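Local coordinates for citrate lyase subunit beta-like protein (PDB 6ARB) that is a magnesium-binding lyase of the HpcH/HpaI aldolase family that binds coenzyme A and may play a role in fatty acid biosynthesis, at residues G17-P22 against A34-V39; L191-V196 against H218-P223; E202-A207 against R226-P231. One frame throughout, in Å; residues are numbered along the deposited sequence.

How the contacts relate
Contact 1 lies nearest the centre of the chain and is buried: it joins two neighbouring strands of the parallel eight-stranded barrel, through backbone bonds and a tryptophan face. Contact 3 is also largely buried but lies in the outer layer of helices, where small alanines and one tyrosine meet without any hydrogen bond between the segments. Contact 2, only partly buried, is where a loop meets the start of a helix, bridged by water and one methyl. Contacts 2 and 3 share helix 221-228, one at its beginning and the other at its end. Contacts 1 and 2 both touch coenzyme A, while D37 of contact 1 forms a salt bridge with R226 of contact 3.

Contact 1: residues G17-P22 against A34-V39; sequences GWLFCP and AAADVV. With COA (coenzyme A), chain F.
A36 meets L19 where the chain leaves the helix of the barrel's first beta-alpha-beta unit, in which strand 17-22, helix 29-35 and strand 38-42 follow one another and the two strands run parallel. The A36 methyl packs on L19, CB to CB at 3.6 Å. D37 then grips G17 twice. Its backbone N donates to G17 O at 2.7 Å, and its side chain accepts from G17 N through OD2 at 2.9 Å, using the lone pair that faces away from OD1. The carboxylate is shared, since OD1 forms a salt bridge with R226. V38 pairs with W18 in the sheet; its carbonyl takes the next bond, L19 N to V38 O at 3.0 Å, and also lies 3.2 Å from W18 CA. The valine side chain lies over one face of the indole, with CB 3.5 Å from the centroid of the five-membered ring and only 5° off its normal. W18 NE1 donates to G15 O, which would hold the indole in its rotation. Beyond the paired residues strand 17-22 reaches coenzyme A, where F20 O accepts from the adenine amino group N6A. V39 pairs with L19 on the other side of the sheet from W18 and V38. With CG1 anti to the backbone N (chi1 171°), V39 brings that methyl to 3.8 Å from L19 O.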
loop_
_atom_site.group_PDB
_atom_site.type_symbol
_atom_site.label_atom_id
_atom_site.label_comp_id
_atom_site.label_asym_id
_atom_site.label_seq_id
_atom_site.Cartn_x
_atom_site.Cartn_y
_atom_site.Cartn_z
ATOM N N GLY A 17 1.463 11.796 23.591
ATOM C CA GLY A 17 0.213 11.325 24.164
ATOM C C GLY A 17 -0.915 12.327 24.055
ATOM O O GLY A 17 -1.074 13.191 24.923
ATOM N N TRP A 18 -1.701 12.213 22.989
ATOM C CA TRP A 18 -2.860 13.081 22.787
ATOM C C TRP A 18 -4.142 12.337 23.165
ATOM O O TRP A 18 -4.255 11.124 22.948
ATOM C CB TRP A 18 -2.943 13.536 21.338
ATOM C CG TRP A 18 -1.838 14.445 20.910
ATOM C CD1 TRP A 18 -0.579 14.525 21.430
ATOM C CD2 TRP A 18 -1.904 15.420 19.862
ATOM N NE1 TRP A 18 0.150 15.492 20.763
ATOM C CE2 TRP A 18 -0.646 16.052 19.796
ATOM C CE3 TRP A 18 -2.905 15.813 18.968
ATOM C CZ2 TRP A 18 -0.368 17.063 18.875
ATOM C CZ3 TRP A 18 -2.625 16.818 18.051
ATOM C CH2 TRP A 18 -1.368 17.425 18.010
ATOM N N LEU A 19 -5.105 13.065 23.726
ATOM C CA LEU A 19 -6.304 12.439 24.273
ATOM C C LEU A 19 -7.576 13.114 23.807
ATOM O O LEU A 19 -7.741 14.316 23.991
ATOM C CB LEU A 19 -6.253 12.452 25.803
ATOM C CG LEU A 19 -7.458 11.978 26.623
ATOM C CD1 LEU A 19 -7.827 10.525 26.304
ATOM C CD2 LEU A 19 -7.123 12.122 28.101
ATOM N N PHE A 20 -8.464 12.331 23.192
ATOM C CA PHE A 20 -9.821 12.778 22.882
ATOM C C PHE A 20 -10.656 12.946 24.155
ATOM O O PHE A 20 -10.676 12.078 25.012
ATOM C CB PHE A 20 -10.537 11.731 22.013
ATOM C CG PHE A 20 -10.349 11.907 20.528
ATOM C CD1 PHE A 20 -10.878 13.006 19.867
ATOM C CD2 PHE A 20 -9.698 10.935 19.781
ATOM C CE1 PHE A 20 -10.723 13.150 18.494
ATOM C CE2 PHE A 20 -9.544 11.071 18.413
ATOM C CZ PHE A 20 -10.057 12.181 17.768
ATOM N N CYS A 21 -11.395 14.048 24.251
ATOM C CA CYS A 21 -12.435 14.165 25.266
ATOM C C CYS A 21 -13.660 14.842 24.652
ATOM O O CYS A 21 -13.543 15.908 24.051
ATOM C CB CYS A 21 -11.920 14.937 26.484
ATOM S SG CYS A 21 -13.094 15.064 27.868
ATOM N N PRO A 22 -14.833 14.197 24.765
ATOM C CA PRO A 22 -16.095 14.741 24.247
ATOM C C PRO A 22 -16.396 16.127 24.806
ATOM O O PRO A 22 -16.325 16.349 26.021
ATOM C CB PRO A 22 -17.141 13.743 24.755
ATOM C CG PRO A 22 -16.394 12.452 24.876
ATOM C CD PRO A 22 -14.989 12.823 25.282
ATOM N N ALA A 34 -4.738 17.437 32.307
ATOM C CA ALA A 34 -3.725 17.030 33.279
ATOM C C ALA A 34 -3.014 15.741 32.886
ATOM O O ALA A 34 -1.820 15.577 33.138
ATOM C CB ALA A 34 -4.350 16.875 34.650
ATOM N N ALA A 35 -3.757 14.829 32.274
ATOM C CA ALA A 35 -3.237 13.514 31.919
ATOM C C ALA A 35 -2.435 13.522 30.616
ATOM O O ALA A 35 -1.420 12.835 30.501
ATOM C CB ALA A 35 -4.384 12.520 31.814
ATOM N N ALA A 36 -2.896 14.306 29.646
ATOM C CA ALA A 36 -2.408 14.209 28.275
ATOM C C ALA A 36 -1.413 15.299 27.925
ATOM O O ALA A 36 -1.310 16.304 28.624
ATOM C CB ALA A 36 -3.584 14.256 27.306
ATOM N N ASP A 37 -0.683 15.094 26.831
ATOM C CA ASP A 37 0.192 16.128 26.292
ATOM C C ASP A 37 -0.625 17.199 25.570
ATOM O O ASP A 37 -0.396 18.398 25.740
ATOM C CB ASP A 37 1.232 15.511 25.354
ATOM C CG ASP A 37 2.270 14.687 26.105
ATOM O OD1 ASP A 37 2.884 15.239 27.041
ATOM O OD2 ASP A 37 2.463 13.495 25.773
ATOM N N VAL A 38 -1.583 16.752 24.769
ATOM C CA VAL A 38 -2.496 17.644 24.080
ATOM C C VAL A 38 -3.874 17.024 24.181
ATOM O O VAL A 38 -4.002 15.808 24.053
ATOM C CB VAL A 38 -2.147 17.752 22.574
ATOM C CG1 VAL A 38 -3.243 18.510 21.810
ATOM C CG2 VAL A 38 -0.793 18.415 22.394
ATOM N N VAL A 39 -4.890 17.856 24.413
ATOM C CA VAL A 39 -6.281 17.404 24.451
ATOM C C VAL A 39 -6.971 17.750 23.142
ATOM O O VAL A 39 -6.795 18.845 22.621
ATOM C CB VAL A 39 -7.057 18.072 25.592
ATOM C CG1 VAL A 39 -8.550 17.762 25.481
ATOM C CG2 VAL A 39 -6.507 17.620 26.930
HETATM N N1A COA F . -11.254 12.376 28.995
HETATM C C2A COA F . -11.123 12.746 30.284
HETATM N N3A COA F . -11.349 11.886 31.287
HETATM C C4A COA F . -11.727 10.613 31.040
HETATM C C5A COA F . -11.878 10.188 29.718
HETATM C C6A COA F . -11.624 11.116 28.699
HETATM N N6A COA F . -11.771 10.685 27.281
HETATM N N7A COA F . -12.256 8.887 29.745
HETATM C C8A COA F . -12.345 8.510 31.040
HETATM N N9A COA F . -12.034 9.553 31.826
HETATM C C1B COA F . -11.989 9.549 33.268
HETATM C C2B COA F . -13.281 9.402 33.915
HETATM O O2B COA F . -13.815 10.659 34.139
HETATM C C3B COA F . -12.924 8.820 35.175
HETATM O O3B COA F . -12.403 9.834 35.952
HETATM P P3B COA F . -12.433 9.708 37.496
HETATM O O7A COA F . -13.065 8.387 37.866
HETATM O O8A COA F . -13.250 10.847 38.042
HETATM O O9A COA F . -11.015 9.777 38.031
HETATM C C4B COA F . -11.855 7.890 34.843
HETATM O O4B COA F . -11.224 8.469 33.685
HETATM C C5B COA F . -12.376 6.572 34.526
HETATM O O5B COA F . -13.531 6.523 33.793
HETATM P P1A COA F . -14.041 5.252 33.068
HETATM O O1A COA F . -15.074 4.600 33.937
HETATM O O2A COA F . -12.906 4.295 32.834
HETATM O O3A COA F . -14.655 5.713 31.709
HETATM P P2A COA F . -16.198 5.930 31.464
HETATM O O4A COA F . -16.955 4.652 31.753
HETATM O O5A COA F . -16.728 7.046 32.315
HETATM O O6A COA F . -16.443 6.302 29.974
HETATM C CBP COA F . -15.696 6.612 27.656
HETATM C CCP COA F . -15.588 5.854 28.986
HETATM C CDP COA F . -17.116 7.138 27.467
HETATM C CEP COA F . -15.330 5.731 26.489
HETATM C CAP COA F . -14.691 7.783 27.740
HETATM O OAP COA F . -13.431 7.235 27.878
HETATM C C9P COA F . -14.634 8.666 26.509
HETATM O O9P COA F . -15.375 9.631 26.386
HETATM N N8P COA F . -13.693 8.318 25.493
HETATM C C7P COA F . -13.565 9.124 24.269
HETATM C C6P COA F . -14.529 8.847 23.150
HETATM C C5P COA F . -14.351 9.749 21.967
HETATM O O5P COA F . -13.947 10.895 22.149
HETATM N N4P COA F . -14.659 9.250 20.649
HETATM C C3P COA F . -14.477 10.112 19.531
HETATM C C2P COA F . -13.136 9.971 18.847
HETATM S S1P COA F . -12.501 8.304 18.724
#

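Contact 2: residues L191-V196 against H218-P223; sequences LDILDV and HPSQIP. With COA (coenzyme A), chain F.
The loop that follows barrel strand 184-187 meets the start of helix 221-228 beside the coenzyme A site, and I193 is the loop residue most buried by the meeting. Its CG2 methyl sits over one face of the H218 imidazole, offset toward the rim, 4.2 Å from the ring centroid and 23° off the normal, a CH-pi contact. P219 CD covers the opposite face, so the ring is sandwiched between a methyl and a proline. H218 has CG anti to the backbone N (chi1 -165°), a setting in which one ring face meets the loop while NE2, at the edge, donates to the pyrophosphate oxygen O2A of coenzyme A at 2.6 Å. The far nitrogen, ND1, accepts from S220 N at 3.1 Å, with the donor tilted 18° out of the ring plane.

H218 and Q221 form a capping box at this helix start: the bond from S220 N to ND1 is one half, and Q221 OE1 accepts weakly from H218 N; Q221 N to H218 O closes the type I turn between them. Q221 OE1 has a stronger partner in I217 N, and NE2 donates to H190 O, which ties the amide to the chain on both sides of the junction. No direct hydrogen bond joins the two segments; water does the bridging. Water 1 lies 2.8 Å from I193 O, to which it can donate, though it has more acceptors in reach than protons, and it accepts from Q221 NE2. Water 2 donates to the same carbonyl at 2.6 Å and also bonds S220 OG. The loop also meets a second subunit, where L191 packs on M259 and D192 on G257 of that neighbouring chain.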
loop_
_atom_site.group_PDB
_atom_site.type_symbol
_atom_site.label_atom_id
_atom_site.label_comp_id
_atom_site.label_asym_id
_atom_site.label_seq_id
_atom_site.Cartn_x
_atom_site.Cartn_y
_atom_site.Cartn_z
ATOM N N LEU A 191 -9.251 1.304 20.447
ATOM C CA LEU A 191 -10.602 1.295 21.001
ATOM C C LEU A 191 -10.800 0.343 22.176
ATOM O O LEU A 191 -11.717 0.523 22.974
ATOM C CB LEU A 191 -11.616 0.951 19.912
ATOM C CG LEU A 191 -11.779 1.955 18.774
ATOM C CD1 LEU A 191 -13.026 1.611 17.985
ATOM C CD2 LEU A 191 -11.872 3.356 19.325
ATOM N N ASP A 192 -9.963 -0.685 22.247
ATOM C CA ASP A 192 -10.019 -1.656 23.324
ATOM C C ASP A 192 -9.272 -1.096 24.528
ATOM O O ASP A 192 -8.059 -1.256 24.649
ATOM C CB ASP A 192 -9.399 -2.981 22.878
ATOM C CG ASP A 192 -9.628 -4.099 23.878
ATOM O OD1 ASP A 192 -10.091 -3.817 25.006
ATOM O OD2 ASP A 192 -9.337 -5.263 23.531
ATOM N N ILE A 193 -10.021 -0.464 25.426
ATOM C CA ILE A 193 -9.455 0.344 26.508
ATOM C C ILE A 193 -8.468 -0.383 27.417
ATOM O O ILE A 193 -7.405 0.151 27.723
ATOM C CB ILE A 193 -10.564 0.938 27.376
ATOM C CG1 ILE A 193 -11.369 1.962 26.567
ATOM C CG2 ILE A 193 -9.974 1.566 28.640
ATOM C CD1 ILE A 193 -12.773 2.210 27.098
ATOM N N LEU A 194 -8.830 -1.585 27.863
ATOM C CA LEU A 194 -7.975 -2.347 28.772
ATOM C C LEU A 194 -6.854 -3.125 28.074
ATOM O O LEU A 194 -6.033 -3.764 28.737
ATOM C CB LEU A 194 -8.822 -3.307 29.612
ATOM C CG LEU A 194 -9.842 -2.635 30.531
ATOM C CD1 LEU A 194 -10.791 -3.657 31.153
ATOM C CD2 LEU A 194 -9.123 -1.832 31.606
ATOM N N ASP A 195 -6.822 -3.085 26.744
ATOM C CA ASP A 195 -5.788 -3.800 25.999
ATOM C C ASP A 195 -4.517 -2.971 25.891
ATOM O O ASP A 195 -4.178 -2.466 24.815
ATOM C CB ASP A 195 -6.281 -4.174 24.603
ATOM C CG ASP A 195 -5.241 -4.928 23.803
ATOM O OD1 ASP A 195 -4.370 -5.577 24.419
ATOM O OD2 ASP A 195 -5.297 -4.880 22.559
ATOM N N VAL A 196 -3.822 -2.823 27.012
ATOM C CA VAL A 196 -2.634 -1.990 27.056
ATOM C C VAL A 196 -1.476 -2.652 26.321
ATOM O O VAL A 196 -0.581 -1.972 25.818
ATOM C CB VAL A 196 -2.221 -1.660 28.504
ATOM C CG1 VAL A 196 -3.402 -1.078 29.271
ATOM C CG2 VAL A 196 -1.681 -2.893 29.201
ATOM N N HIS A 218 -8.749 7.187 26.362
ATOM C CA HIS A 218 -8.896 7.033 27.810
ATOM C C HIS A 218 -7.591 7.476 28.461
ATOM O O HIS A 218 -6.514 7.164 27.949
ATOM C CB HIS A 218 -9.201 5.574 28.167
ATOM C CG HIS A 218 -9.705 5.381 29.567
ATOM N ND1 HIS A 218 -8.867 5.326 30.662
ATOM C CD2 HIS A 218 -10.961 5.227 30.049
ATOM C CE1 HIS A 218 -9.586 5.153 31.758
ATOM N NE2 HIS A 218 -10.861 5.084 31.413
ATOM N N PRO A 219 -7.672 8.232 29.571
ATOM C CA PRO A 219 -6.435 8.773 30.157
ATOM C C PRO A 219 -5.473 7.687 30.620
ATOM O O PRO A 219 -4.279 7.950 30.746
ATOM C CB PRO A 219 -6.930 9.614 31.349
ATOM C CG PRO A 219 -8.332 9.162 31.596
ATOM C CD PRO A 219 -8.875 8.724 30.265
ATOM N N SER A 220 -5.977 6.485 30.877
ATOM C CA SER A 220 -5.104 5.389 31.286
ATOM C C SER A 220 -4.147 4.969 30.164
ATOM O O SER A 220 -3.146 4.301 30.409
ATOM C CB SER A 220 -5.927 4.187 31.757
ATOM O OG SER A 220 -6.679 3.659 30.682
ATOM N N GLN A 221 -4.457 5.361 28.934
ATOM C CA GLN A 221 -3.624 4.987 27.800
ATOM C C GLN A 221 -2.374 5.854 27.659
ATOM O O GLN A 221 -1.381 5.447 27.034
ATOM C CB GLN A 221 -4.453 5.024 26.518
ATOM C CG GLN A 221 -5.590 4.003 26.532
ATOM C CD GLN A 221 -6.346 3.986 25.230
ATOM O OE1 GLN A 221 -6.676 5.037 24.684
ATOM N NE2 GLN A 221 -6.607 2.789 24.709
ATOM N N ILE A 222 -2.416 7.039 28.258
ATOM C CA ILE A 222 -1.386 8.043 28.017
ATOM C C ILE A 222 -0.010 7.590 28.510
ATOM O O ILE A 222 0.971 7.667 27.768
ATOM C CB ILE A 222 -1.776 9.425 28.599
ATOM C CG1 ILE A 222 -3.005 9.982 27.868
ATOM C CG2 ILE A 222 -0.601 10.399 28.498
ATOM C CD1 ILE A 222 -2.714 10.465 26.458
ATOM N N PRO A 223 0.071 7.094 29.754
ATOM C CA PRO A 223 1.354 6.561 30.222
ATOM C C PRO A 223 1.910 5.452 29.319
ATOM O O PRO A 223 3.117 5.394 29.110
ATOM C CB PRO A 223 1.003 6.010 31.603
ATOM C CG PRO A 223 -0.119 6.891 32.046
ATOM C CD PRO A 223 -0.937 7.097 30.828
HETATM N N1A COA F . -11.254 12.376 28.995
HETATM C C2A COA F . -11.123 12.746 30.284
HETATM N N3A COA F . -11.349 11.886 31.287
HETATM C C4A COA F . -11.727 10.613 31.040
HETATM C C5A COA F . -11.878 10.188 29.718
HETATM C C6A COA F . -11.624 11.116 28.699
HETATM N N6A COA F . -11.771 10.685 27.281
HETATM N N7A COA F . -12.256 8.887 29.745
HETATM C C8A COA F . -12.345 8.510 31.040
HETATM N N9A COA F . -12.034 9.553 31.826
HETATM C C1B COA F . -11.989 9.549 33.268
HETATM C C2B COA F . -13.281 9.402 33.915
HETATM O O2B COA F . -13.815 10.659 34.139
HETATM C C3B COA F . -12.924 8.820 35.175
HETATM O O3B COA F . -12.403 9.834 35.952
HETATM P P3B COA F . -12.433 9.708 37.496
HETATM O O7A COA F . -13.065 8.387 37.866
HETATM O O8A COA F . -13.250 10.847 38.042
HETATM O O9A COA F . -11.015 9.777 38.031
HETATM C C4B COA F . -11.855 7.890 34.843
HETATM O O4B COA F . -11.224 8.469 33.685
HETATM C C5B COA F . -12.376 6.572 34.526
HETATM O O5B COA F . -13.531 6.523 33.793
HETATM P P1A COA F . -14.041 5.252 33.068
HETATM O O1A COA F . -15.074 4.600 33.937
HETATM O O2A COA F . -12.906 4.295 32.834
HETATM O O3A COA F . -14.655 5.713 31.709
HETATM P P2A COA F . -16.198 5.930 31.464
HETATM O O4A COA F . -16.955 4.652 31.753
HETATM O O5A COA F . -16.728 7.046 32.315
HETATM O O6A COA F . -16.443 6.302 29.974
HETATM C CBP COA F . -15.696 6.612 27.656
HETATM C CCP COA F . -15.588 5.854 28.986
HETATM C CDP COA F . -17.116 7.138 27.467
HETATM C CEP COA F . -15.330 5.731 26.489
HETATM C CAP COA F . -14.691 7.783 27.740
HETATM O OAP COA F . -13.431 7.235 27.878
HETATM C C9P COA F . -14.634 8.666 26.509
HETATM O O9P COA F . -15.375 9.631 26.386
HETATM N N8P COA F . -13.693 8.318 25.493
HETATM C C7P COA F . -13.565 9.124 24.269
HETATM C C6P COA F . -14.529 8.847 23.150
HETATM C C5P COA F . -14.351 9.749 21.967
HETATM O O5P COA F . -13.947 10.895 22.149
HETATM N N4P COA F . -14.659 9.250 20.649
HETATM C C3P COA F . -14.477 10.112 19.531
HETATM C C2P COA F . -13.136 9.971 18.847
HETATM S S1P COA F . -12.501 8.304 18.724
HETATM O O HOH W 1 -5.475 0.450 25.689
HETATM O O HOH W 2 -6.153 1.161 29.741
#

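Contact 3: residues E202-A207 against R226-P231; sequences EARDAA and RKAYRP
Y229 lays one face of its ring against the A207 methyl, whose CB stands 3.8 Å from the ring centroid and 20° off the normal, nearest CD2 and so offset toward the rim. The CH-pi contact belongs to the packing of helix 196-209 against the end of helix 221-228, two neighbouring helices in the outer layer of the TIM barrel. The tyrosine leaves its backbone with CG on the N side (chi1 -87°), and the ring lies against helix 196-209. Its CE1 atom lies 3.7 Å from A203 O, approached obliquely, and OH reaches 3.5 Å from the A206 methyl. The hydroxyl is hydrogen-bonded to T214 OG1, on barrel strand 213-216 beneath, so the ring spans the distance from the helix layer to the sheet.

Beside it A228 and A203 meet methyl to methyl, CB to CB at 3.4 Å, closer than carbon atoms usually approach. The backbones can come correspondingly near, with the CA atoms of R204 and A228 4.9 Å apart. R204 lies alongside A228: its CG is 3.7 Å from A228 CB, while the rest of the chain, bent at chi3 (72°), carries the guanidinium away from the methyls. D205, turned away from this interface, forms a salt bridge with R164 of the third subunit. Between the two segments there is no hydrogen bond and no ion pair; their fit rests on methyls and an aromatic face, with the one buried hydroxyl satisfied by the threonine of the sheet, so close approach of the helices depends on shape rather than on directed polar bonds.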
loop_
_atom_site.group_PDB
_atom_site.type_symbol
_atom_site.label_atom_id
_atom_site.label_comp_id
_atom_site.label_asym_id
_atom_site.label_seq_id
_atom_site.Cartn_x
_atom_site.Cartn_y
_atom_site.Cartn_z
ATOM N N GLU A 202 1.361 -1.279 19.209
ATOM C CA GLU A 202 1.029 -0.309 18.167
ATOM C C GLU A 202 1.856 0.962 18.303
ATOM O O GLU A 202 2.405 1.470 17.327
ATOM C CB GLU A 202 -0.463 0.053 18.224
ATOM C CG GLU A 202 -1.376 -0.987 17.620
ATOM C CD GLU A 202 -2.836 -0.553 17.565
ATOM O OE1 GLU A 202 -3.223 0.471 18.197
ATOM O OE2 GLU A 202 -3.604 -1.253 16.872
ATOM N N ALA A 203 1.928 1.474 19.527
ATOM C CA ALA A 203 2.647 2.703 19.817
ATOM C C ALA A 203 4.149 2.570 19.608
ATOM O O ALA A 203 4.802 3.525 19.198
ATOM C CB ALA A 203 2.351 3.172 21.231
ATOM N N ARG A 204 4.703 1.397 19.911
ATOM C CA ARG A 204 6.138 1.187 19.711
ATOM C C ARG A 204 6.446 1.191 18.227
ATOM O O ARG A 204 7.417 1.810 17.782
ATOM C CB ARG A 204 6.611 -0.110 20.364
ATOM C CG ARG A 204 6.653 -0.027 21.885
ATOM C CD ARG A 204 6.996 -1.360 22.544
ATOM N NE ARG A 204 8.398 -1.729 22.364
ATOM C CZ ARG A 204 8.826 -2.624 21.480
ATOM N NH1 ARG A 204 7.956 -3.251 20.699
ATOM N NH2 ARG A 204 10.122 -2.896 21.382
ATOM N N ASP A 205 5.599 0.511 17.464
ATOM C CA ASP A 205 5.718 0.526 16.009
ATOM C C ASP A 205 5.532 1.934 15.439
ATOM O O ASP A 205 6.298 2.379 14.587
ATOM C CB ASP A 205 4.696 -0.418 15.385
ATOM C CG ASP A 205 4.702 -0.351 13.879
ATOM O OD1 ASP A 205 3.782 0.267 13.321
ATOM O OD2 ASP A 205 5.632 -0.913 13.257
ATOM N N ALA A 206 4.499 2.623 15.904
ATOM C CA ALA A 206 4.275 4.020 15.524
ATOM C C ALA A 206 5.517 4.876 15.726
ATOM O O ALA A 206 5.917 5.633 14.838
ATOM C CB ALA A 206 3.110 4.590 16.306
ATOM N N ALA A 207 6.139 4.768 16.897
ATOM C CA ALA A 207 7.341 5.548 17.158
ATOM C C ALA A 207 8.503 5.119 16.251
ATOM O O ALA A 207 9.297 5.956 15.818
ATOM C CB ALA A 207 7.735 5.454 18.617
ATOM N N ARG A 226 3.451 7.243 26.175
ATOM C CA ARG A 226 4.684 7.973 26.473
ATOM C C ARG A 226 5.851 7.002 26.659
ATOM O O ARG A 226 6.953 7.228 26.160
ATOM C CB ARG A 226 4.509 8.865 27.712
ATOM C CG ARG A 226 3.613 10.093 27.492
ATOM C CD ARG A 226 3.384 10.859 28.795
ATOM N NE ARG A 226 2.686 12.123 28.566
ATOM C CZ ARG A 226 1.983 12.775 29.492
ATOM N NH1 ARG A 226 1.379 13.918 29.184
ATOM N NH2 ARG A 226 1.872 12.283 30.721
ATOM N N LYS A 227 5.590 5.910 27.366
ATOM C CA LYS A 227 6.578 4.865 27.571
ATOM C C LYS A 227 6.971 4.216 26.251
ATOM O O LYS A 227 8.147 3.975 26.001
ATOM C CB LYS A 227 6.030 3.811 28.537
ATOM C CG LYS A 227 6.999 2.680 28.859
ATOM C CD LYS A 227 6.557 1.873 30.083
ATOM C CE LYS A 227 5.837 0.571 29.709
ATOM N NZ LYS A 227 4.385 0.748 29.384
ATOM N N ALA A 228 5.984 3.938 25.400
ATOM C CA ALA A 228 6.251 3.278 24.119
ATOM C C ALA A 228 7.110 4.132 23.184
ATOM O O ALA A 228 7.850 3.599 22.359
ATOM C CB ALA A 228 4.952 2.888 23.438
ATOM N N TYR A 229 7.013 5.453 23.315
ATOM C CA TYR A 229 7.762 6.357 22.445
ATOM C C TYR A 229 9.198 6.557 22.963
ATOM O O TYR A 229 10.015 7.203 22.321
ATOM C CB TYR A 229 7.022 7.698 22.260
ATOM C CG TYR A 229 6.006 7.702 21.113
ATOM C CD1 TYR A 229 4.800 7.008 21.217
ATOM C CD2 TYR A 229 6.252 8.405 19.932
ATOM C CE1 TYR A 229 3.869 7.003 20.163
ATOM C CE2 TYR A 229 5.320 8.405 18.868
ATOM C CZ TYR A 229 4.133 7.712 19.005
ATOM O OH TYR A 229 3.219 7.693 17.982
ATOM N N ARG A 230 9.497 5.996 24.127
ATOM C CA ARG A 230 10.877 5.917 24.593
ATOM C C ARG A 230 11.484 4.593 24.136
ATOM O O ARG A 230 10.970 3.527 24.467
ATOM C CB ARG A 230 10.963 6.025 26.119
ATOM C CG ARG A 230 12.384 5.892 26.644
ATOM C CD ARG A 230 12.471 6.106 28.150
ATOM N NE ARG A 230 13.777 6.632 28.544
ATOM C CZ ARG A 230 14.863 5.887 28.729
ATOM N NH1 ARG A 230 14.807 4.572 28.557
ATOM N NH2 ARG A 230 16.008 6.455 29.086
ATOM N N PRO A 231 12.586 4.648 23.380
ATOM C CA PRO A 231 13.169 3.392 22.893
ATOM C C PRO A 231 13.590 2.489 24.053
ATOM O O PRO A 231 13.910 2.971 25.143
ATOM C CB PRO A 231 14.383 3.853 22.074
ATOM C CG PRO A 231 14.654 5.247 22.527
ATOM C CD PRO A 231 13.349 5.831 22.946
#